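NAD nucleotidase (Haemophilus influenzae, PDB 3ZTV) degrades NAD to adenosine and nicotinamide riboside, acting as both an NAD pyrophosphatase and a 5'-nucleotidase in the periplasm. Local coordinates at residues Leu64-Gly69 with Ile199-Ala204; Asp149-Ala154 with Ile195-Leu200. One frame throughout, in Å; residues are numbered along the deposited sequence.

Contact 1 of 2, residues Leu64-Gly69 with Ile199-Ala204; sequences LVLHAG and ILLSHA
The imidazole of His203 meets the backbone of Ala68 and Gly69 mainly at its CD2 side: the carbonyl carbon of Ala68 lies at the ring edge, in the ring plane, while Gly69 CA approaches obliquely, 3.6 Å from His203 CD2. The other flat group, the His67 ring, receives Gly69 N at its edge, exactly in plane, and His67 ND1 accepts that N-H over 3.1 Å at 155°, a bond that holds the turn after strand 63-67. Its NE2 is hydrogen-bonded to His21, and Phe98 stacks on the ring edge-to-face. Gly69 suits its place because its positive phi favours glycine and its bare CA lets the His203 ring come close. His203 NE2 is hydrogen-bonded to Asp20, and the nearest atom of the His203 side chain lies about 2 Å from a zinc ion, consistent with its being a ligand of the second zinc.

Behind this end the contact is mostly apolar. With CG anti to the backbone N (chi1 -177°), Leu201 reaches out so that its two methyls lie against the opposing chain: CD1 rests 3.7 Å from Ala68 CB and 4.0 Å from Leu66 CB, while CD2 lies 3.7 Å from the carbonyl O of His67. The small Ala68 suits the end where the chains converge; farther back, where they diverge, the longer Leu64 and Ile199 just touch, CD2 to CG1, at 4.5 Å.

The strands belong to different sheets, and no hydrogen bond joins the two segments. The axes of 64-67 and 199-203 approach to 8.7 Å, 21° from parallel, as facing layers of the metallophosphoesterase beta-sandwich. Tyr97 of strand 97-99 packs against Leu64, Leu66 and Leu201, while Ile155 of strand 151-159 and Val223 of strand 221-224 complete the core around Leu66.

Contact 2 of 2, residues Asp149-Ala154 with Ile195-Leu200; sequences DGEKIA and INKIIL
Ala154 pairs with Ile198 in a parallel beta bridge, the short strands turned 21° from one another, and its two backbone bonds straddle that partner: Ala154 N gives its hydrogen to Lys197 O over 3.0 Å, and Ile199 N gives its own to Ala154 O over 2.8 Å. Side chains then sort to the two faces of the sheet. Ala154 CB lies 4.1 Å from Ile195 CG2, and both pack under Leu190 of helix 179-191, where a small alanine suits a strand covered closely by a helix. On the other face Ile153 CG2 meets Ile199 CG1 at 4.2 Å; both are beta-branched, which suits extended backbone, and Ile153 also touches Leu13 of strand 11-18.

Lys197 combines an apolar stem with a charged tip. Its methylenes pass obliquely over Ile153, CE lying 4.0 Å from CG1, before bends at chi3 (-79°) and chi4 turn the ammonium back to Glu151. The two side chains cross at about a right angle, and NZ forms a salt bridge to OE1 at 2.8 Å, reaching it on the anti side, 28° out of the carboxylate plane. NZ also donates to Asn196 OD1, 2.9 Å away, and to a water that in turn accepts from Asn196 N and lies 2.7 Å from Lys152 O, to which it can donate.

Three acceptors thus surround the buried ammonium. Glu151 has further partners: OE1 is also hydrogen-bonded to His8 and OE2 to the backbone N of Lys9, so the pair ties the start of strand 151-159 to these residues near the N-terminus. Such a ring of partners should favour the ionised form of both groups and offset the cost of burying their charges.

In the fold
Both contacts are buried and share strand 198-203, but engage it differently. Contact 2 joins it to its parallel neighbour 151-159 within one sheet, by backbone bonds; the chain between includes helix 179-191, making a beta-alpha-beta crossover. Contact 1 sets the same strand against strand 63-67 of the other sheet, without hydrogen bonds, by side chains packed on side chains and backbone. Their centres are 15 Å apart, with contact 1 about 17 Å and contact 2 about 32 Å from the centre of the chain. Chemistry follows position: the C-terminal end of the strand delivers a histidine to the zinc site, whereas the approach to its N-terminal end carries a salt bridge and a water, away from the annotated sites.

Contact 1 of 2, residues Leu64-Gly69 with Ile199-Ala204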
ATOM      1  N   LEU A  64      -3.868  31.512  -6.264  1.00  6.72           N
ATOM      2  CA  LEU A  64      -4.421  30.279  -5.702  1.00  6.14           C
ATOM      3  C   LEU A  64      -4.001  30.247  -4.237  1.00  6.82           C
ATOM      4  O   LEU A  64      -2.807  30.128  -3.936  1.00  5.98           O
ATOM      5  CB  LEU A  64      -3.859  29.076  -6.458  1.00  5.85           C
ATOM      6  CG  LEU A  64      -4.237  27.685  -5.948  1.00  6.79           C
ATOM      7  CD1 LEU A  64      -5.744  27.471  -6.075  1.00  7.32           C
ATOM      8  CD2 LEU A  64      -3.475  26.600  -6.690  1.00  7.66           C
ATOM      9  N   VAL A  65      -4.974  30.357  -3.333  1.00  5.30           N
ATOM     10  CA  VAL A  65      -4.698  30.601  -1.924  1.00  5.41           C
ATOM     11  C   VAL A  65      -4.987  29.339  -1.122  1.00  5.73           C
ATOM     12  O   VAL A  65      -6.119  28.861  -1.107  1.00  6.09           O
ATOM     13  CB  VAL A  65      -5.512  31.807  -1.420  1.00  6.42           C
ATOM     14  CG1 VAL A  65      -5.172  32.122   0.023  1.00  8.01           C
ATOM     15  CG2 VAL A  65      -5.244  33.025  -2.307  1.00  8.37           C
ATOM     16  N   LEU A  66      -3.954  28.796  -0.472  1.00  5.35           N
ATOM     17  CA  LEU A  66      -4.012  27.434   0.076  1.00  5.59           C
ATOM     18  C   LEU A  66      -3.595  27.335   1.538  1.00  5.02           C
ATOM     19  O   LEU A  66      -2.706  28.066   2.005  1.00  5.29           O
ATOM     20  CB  LEU A  66      -3.098  26.510  -0.732  1.00  5.67           C
ATOM     21  CG  LEU A  66      -3.287  26.502  -2.250  1.00  6.76           C
ATOM     22  CD1 LEU A  66      -2.163  25.701  -2.902  1.00  7.31           C
ATOM     23  CD2 LEU A  66      -4.652  25.963  -2.651  1.00  6.56           C
ATOM     24  N   HIS A  67      -4.224  26.394   2.242  1.00  4.52           N
ATOM     25  CA  HIS A  67      -3.861  26.062   3.621  1.00  4.29           C
ATOM     26  C   HIS A  67      -3.557  24.559   3.696  1.00  3.76           C
ATOM     27  O   HIS A  67      -4.431  23.729   3.420  1.00  4.10           O
ATOM     28  CB  HIS A  67      -5.001  26.424   4.567  1.00  5.40           C
ATOM     29  CG  HIS A  67      -4.633  26.354   6.018  1.00  5.40           C
ATOM     30  ND1 HIS A  67      -4.063  25.240   6.606  1.00  3.99           N
ATOM     31  CD2 HIS A  67      -4.765  27.275   7.000  1.00  5.32           C
ATOM     32  CE1 HIS A  67      -3.847  25.492   7.889  1.00  4.20           C
ATOM     33  NE2 HIS A  67      -4.278  26.713   8.155  1.00  5.80           N
ATOM     34  N   ALA A  68      -2.314  24.198   4.007  1.00  4.11           N
ATOM     35  CA  ALA A  68      -1.900  22.795   3.957  1.00  4.76           C
ATOM     36  C   ALA A  68      -2.111  21.964   5.239  1.00  4.79           C
ATOM     37  O   ALA A  68      -1.433  20.940   5.422  1.00  5.52           O
ATOM     38  CB  ALA A  68      -0.452  22.681   3.478  1.00  5.01           C
ATOM     39  N   GLY A  69      -3.040  22.380   6.104  1.00  4.82           N
ATOM     40  CA  GLY A  69      -3.469  21.546   7.224  1.00  4.92           C
ATOM     41  C   GLY A  69      -2.930  21.898   8.601  1.00  4.98           C
ATOM     42  O   GLY A  69      -2.068  22.777   8.756  1.00  5.16           O
ATOM     43  N   ILE A 199      -1.572  20.102  -8.928  1.00  5.60           N
ATOM     44  CA  ILE A 199      -1.043  20.577  -7.660  1.00  7.17           C
ATOM     45  C   ILE A 199      -1.458  19.592  -6.575  1.00  6.87           C
ATOM     46  O   ILE A 199      -2.620  19.177  -6.519  1.00  6.70           O
ATOM     47  CB  ILE A 199      -1.660  21.941  -7.279  1.00  6.60           C
ATOM     48  CG1 ILE A 199      -1.522  22.949  -8.421  1.00 10.84           C
ATOM     49  CG2 ILE A 199      -1.064  22.468  -5.963  1.00  7.08           C
ATOM     50  CD1 ILE A 199      -0.120  23.239  -8.808  1.00 12.17           C
ATOM     51  N   LEU A 200      -0.513  19.207  -5.725  1.00  5.51           N
ATOM     52  CA  LEU A 200      -0.814  18.345  -4.586  1.00  4.99           C
ATOM     53  C   LEU A 200      -0.670  19.184  -3.306  1.00  4.76           C
ATOM     54  O   LEU A 200       0.397  19.748  -3.034  1.00  5.41           O
ATOM     55  CB  LEU A 200       0.152  17.161  -4.575  1.00  6.51           C
ATOM     56  CG  LEU A 200      -0.028  16.120  -3.474  1.00  5.34           C
ATOM     57  CD1 LEU A 200      -1.351  15.397  -3.655  1.00  7.28           C
ATOM     58  CD2 LEU A 200       1.128  15.133  -3.477  1.00  6.92           C
ATOM     59  N   LEU A 201      -1.759  19.289  -2.555  1.00  4.08           N
ATOM     60  CA  LEU A 201      -1.816  20.017  -1.287  1.00  5.06           C
ATOM     61  C   LEU A 201      -1.757  18.950  -0.193  1.00  4.49           C
ATOM     62  O   LEU A 201      -2.757  18.273   0.093  1.00  4.98           O
ATOM     63  CB  LEU A 201      -3.112  20.827  -1.215  1.00  5.41           C
ATOM     64  CG  LEU A 201      -3.316  21.712   0.013  1.00  4.57           C
ATOM     65  CD1 LEU A 201      -2.173  22.714   0.194  1.00  5.42           C
ATOM     66  CD2 LEU A 201      -4.648  22.427  -0.055  1.00  6.62           C
ATOM     67  N   SER A 202      -0.568  18.751   0.362  1.00  4.22           N
ATOM     68  CA  SER A 202      -0.258  17.547   1.131  1.00  3.98           C
ATOM     69  C   SER A 202       0.312  17.791   2.519  1.00  4.04           C
ATOM     70  O   SER A 202       1.393  18.357   2.681  1.00  4.84           O
ATOM     71  CB  SER A 202       0.712  16.652   0.360  1.00  5.28           C
ATOM     72  OG  SER A 202       1.178  15.601   1.194  1.00  4.96           O
ATOM     73  N   HIS A 203      -0.442  17.314   3.521  1.00  4.26           N
ATOM     74  CA  HIS A 203       0.015  17.266   4.909  1.00  3.53           C
ATOM     75  C   HIS A 203       0.849  16.017   5.217  1.00  4.77           C
ATOM     76  O   HIS A 203       0.942  15.599   6.387  1.00  6.09           O
ATOM     77  CB  HIS A 203      -1.143  17.354   5.920  1.00  4.36           C
ATOM     78  CG  HIS A 203      -0.753  18.034   7.199  1.00  4.66           C
ATOM     79  ND1 HIS A 203      -0.319  17.382   8.343  1.00  5.81           N
ATOM     80  CD2 HIS A 203      -0.681  19.353   7.476  1.00  3.11           C
ATOM     81  CE1 HIS A 203      -0.020  18.283   9.271  1.00  2.20           C
ATOM     82  NE2 HIS A 203      -0.237  19.482   8.767  1.00  6.53           N
ATOM     83  N   ALA A 204       1.450  15.409   4.195  1.00  4.59           N
ATOM     84  CA  ALA A 204       2.260  14.208   4.429  1.00  4.20           C
ATOM     85  C   ALA A 204       3.608  14.495   5.084  1.00  4.97           C
ATOM     86  O   ALA A 204       4.275  13.557   5.533  1.00  6.45           O
ATOM     87  CB  ALA A 204       2.476  13.428   3.127  1.00  5.53           C
TER

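Contact 2 of 2, residues Asp149-Ala154 with Ile195-Leu200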
ATOM      1  N   ASP A 149      -7.736  30.875 -17.556  1.00 22.25           N
ATOM      2  CA  ASP A 149      -7.590  31.258 -18.953  1.00 23.24           C
ATOM      3  C   ASP A 149      -7.840  30.074 -19.889  1.00 23.98           C
ATOM      4  O   ASP A 149      -7.088  29.852 -20.841  1.00 27.21           O
ATOM      5  CB  ASP A 149      -6.195  31.846 -19.192  1.00 24.97           C
ATOM      6  CG  ASP A 149      -5.917  33.065 -18.325  1.00 25.67           C
ATOM      7  OD1 ASP A 149      -6.825  33.911 -18.181  1.00 29.51           O
ATOM      8  OD2 ASP A 149      -4.796  33.178 -17.779  1.00 26.77           O
ATOM      9  N   GLY A 150      -8.886  29.305 -19.596  1.00 24.28           N
ATOM     10  CA  GLY A 150      -9.304  28.212 -20.459  1.00 22.58           C
ATOM     11  C   GLY A 150      -8.654  26.865 -20.181  1.00 23.45           C
ATOM     12  O   GLY A 150      -9.091  25.839 -20.702  1.00 24.63           O
ATOM     13  N   GLU A 151      -7.609  26.864 -19.360  1.00 19.54           N
ATOM     14  CA  GLU A 151      -6.889  25.634 -19.037  1.00 17.99           C
ATOM     15  C   GLU A 151      -7.360  25.018 -17.729  1.00 14.10           C
ATOM     16  O   GLU A 151      -7.622  25.729 -16.767  1.00 16.76           O
ATOM     17  CB  GLU A 151      -5.390  25.913 -18.941  1.00 17.09           C
ATOM     18  CG  GLU A 151      -4.729  26.176 -20.271  1.00 18.11           C
ATOM     19  CD  GLU A 151      -4.698  24.946 -21.150  1.00 19.51           C
ATOM     20  OE1 GLU A 151      -4.369  23.851 -20.642  1.00 16.34           O
ATOM     21  OE2 GLU A 151      -5.000  25.073 -22.355  1.00 20.87           O
ATOM     22  N   LYS A 152      -7.441  23.692 -17.692  1.00 14.16           N
ATOM     23  CA  LYS A 152      -7.808  22.998 -16.463  1.00 12.96           C
ATOM     24  C   LYS A 152      -6.595  22.700 -15.585  1.00 11.39           C
ATOM     25  O   LYS A 152      -5.568  22.223 -16.064  1.00 11.81           O
ATOM     26  CB  LYS A 152      -8.585  21.718 -16.778  1.00 15.85           C
ATOM     27  CG  LYS A 152      -9.937  21.989 -17.426  1.00 18.63           C
ATOM     28  CD  LYS A 152     -10.799  20.744 -17.504  1.00 24.99           C
ATOM     29  CE  LYS A 152     -10.321  19.802 -18.588  1.00 23.94           C
ATOM     30  NZ  LYS A 152     -11.340  18.748 -18.861  1.00 25.57           N
ATOM     31  N   ILE A 153      -6.725  22.999 -14.300  1.00 11.08           N
ATOM     32  CA  ILE A 153      -5.708  22.658 -13.320  1.00  9.25           C
ATOM     33  C   ILE A 153      -6.375  21.865 -12.203  1.00  9.02           C
ATOM     34  O   ILE A 153      -7.416  22.270 -11.685  1.00 10.55           O
ATOM     35  CB  ILE A 153      -5.027  23.919 -12.748  1.00 10.68           C
ATOM     36  CG1 ILE A 153      -4.420  24.758 -13.883  1.00 11.76           C
ATOM     37  CG2 ILE A 153      -3.969  23.545 -11.723  1.00 10.65           C
ATOM     38  CD1 ILE A 153      -3.693  26.014 -13.425  1.00 16.61           C
ATOM     39  N   ALA A 154      -5.796  20.722 -11.855  1.00  7.85           N
ATOM     40  CA  ALA A 154      -6.335  19.907 -10.774  1.00  7.22           C
ATOM     41  C   ALA A 154      -5.558  20.132  -9.487  1.00  7.43           C
ATOM     42  O   ALA A 154      -4.335  20.316  -9.506  1.00  8.50           O
ATOM     43  CB  ALA A 154      -6.298  18.436 -11.161  1.00  8.08           C
ATOM     44  N   ILE A 195      -5.882  16.933 -18.548  1.00 11.50           N
ATOM     45  CA  ILE A 195      -5.244  17.731 -17.504  1.00 10.82           C
ATOM     46  C   ILE A 195      -3.769  17.390 -17.428  1.00 10.35           C
ATOM     47  O   ILE A 195      -3.398  16.229 -17.259  1.00 12.81           O
ATOM     48  CB  ILE A 195      -5.900  17.474 -16.148  1.00 10.93           C
ATOM     49  CG1 ILE A 195      -7.351  17.937 -16.201  1.00 13.26           C
ATOM     50  CG2 ILE A 195      -5.124  18.171 -15.037  1.00 12.89           C
ATOM     51  CD1 ILE A 195      -8.165  17.567 -14.998  1.00 14.94           C
ATOM     52  N   ASN A 196      -2.920  18.404 -17.567  1.00  9.22           N
ATOM     53  CA  ASN A 196      -1.483  18.198 -17.479  1.00  8.39           C
ATOM     54  C   ASN A 196      -0.828  19.149 -16.479  1.00  7.78           C
ATOM     55  O   ASN A 196       0.391  19.288 -16.461  1.00  8.20           O
ATOM     56  CB  ASN A 196      -0.821  18.304 -18.865  1.00 10.42           C
ATOM     57  CG  ASN A 196      -1.023  19.665 -19.518  1.00 11.38           C
ATOM     58  OD1 ASN A 196      -1.217  20.678 -18.847  1.00 11.87           O
ATOM     59  ND2 ASN A 196      -0.966  19.694 -20.847  1.00 13.72           N
ATOM     60  N   LYS A 197      -1.652  19.772 -15.638  1.00  6.89           N
ATOM     61  CA  LYS A 197      -1.188  20.674 -14.595  1.00  6.86           C
ATOM     62  C   LYS A 197      -1.869  20.230 -13.307  1.00  5.93           C
ATOM     63  O   LYS A 197      -3.102  20.302 -13.182  1.00  7.31           O
ATOM     64  CB  LYS A 197      -1.556  22.110 -14.947  1.00  7.96           C
ATOM     65  CG  LYS A 197      -0.843  22.605 -16.197  1.00  9.27           C
ATOM     66  CD  LYS A 197      -1.337  23.983 -16.609  1.00 10.61           C
ATOM     67  CE  LYS A 197      -2.656  23.918 -17.347  1.00 11.64           C
ATOM     68  NZ  LYS A 197      -2.471  23.309 -18.694  1.00 11.95           N
ATOM     69  N   ILE A 198      -1.061  19.753 -12.358  1.00  5.70           N
ATOM     70  CA  ILE A 198      -1.582  19.135 -11.138  1.00  6.35           C
ATOM     71  C   ILE A 198      -0.811  19.620  -9.912  1.00  6.24           C
ATOM     72  O   ILE A 198       0.432  19.561  -9.871  1.00  6.80           O
ATOM     73  CB  ILE A 198      -1.543  17.591 -11.225  1.00  7.06           C
ATOM     74  CG1 ILE A 198      -2.364  17.119 -12.436  1.00  7.86           C
ATOM     75  CG2 ILE A 198      -2.075  16.965  -9.946  1.00  8.51           C
ATOM     76  CD1 ILE A 198      -2.451  15.599 -12.608  1.00  9.85           C
ATOM     77  N   ILE A 199      -1.572  20.102  -8.928  1.00  5.60           N
ATOM     78  CA  ILE A 199      -1.043  20.577  -7.660  1.00  7.17           C
ATOM     79  C   ILE A 199      -1.458  19.592  -6.575  1.00  6.87           C
ATOM     80  O   ILE A 199      -2.620  19.177  -6.519  1.00  6.70           O
ATOM     81  CB  ILE A 199      -1.660  21.941  -7.279  1.00  6.60           C
ATOM     82  CG1 ILE A 199      -1.522  22.949  -8.421  1.00 10.84           C
ATOM     83  CG2 ILE A 199      -1.064  22.468  -5.963  1.00  7.08           C
ATOM     84  CD1 ILE A 199      -0.120  23.239  -8.808  1.00 12.17           C
ATOM     85  N   LEU A 200      -0.513  19.207  -5.725  1.00  5.51           N
ATOM     86  CA  LEU A 200      -0.814  18.345  -4.586  1.00  4.99           C
ATOM     87  C   LEU A 200      -0.670  19.184  -3.306  1.00  4.76           C
ATOM     88  O   LEU A 200       0.397  19.748  -3.034  1.00  5.41           O
ATOM     89  CB  LEU A 200       0.152  17.161  -4.575  1.00  6.51           C
ATOM     90  CG  LEU A 200      -0.028  16.120  -3.474  1.00  5.34           C
ATOM     91  CD1 LEU A 200      -1.351  15.397  -3.655  1.00  7.28           C
ATOM     92  CD2 LEU A 200       1.128  15.133  -3.477  1.00  6.92           C
TER
HETATM   93  O   HOH W   1      -4.320  21.043 -18.152  1.00 12.00           O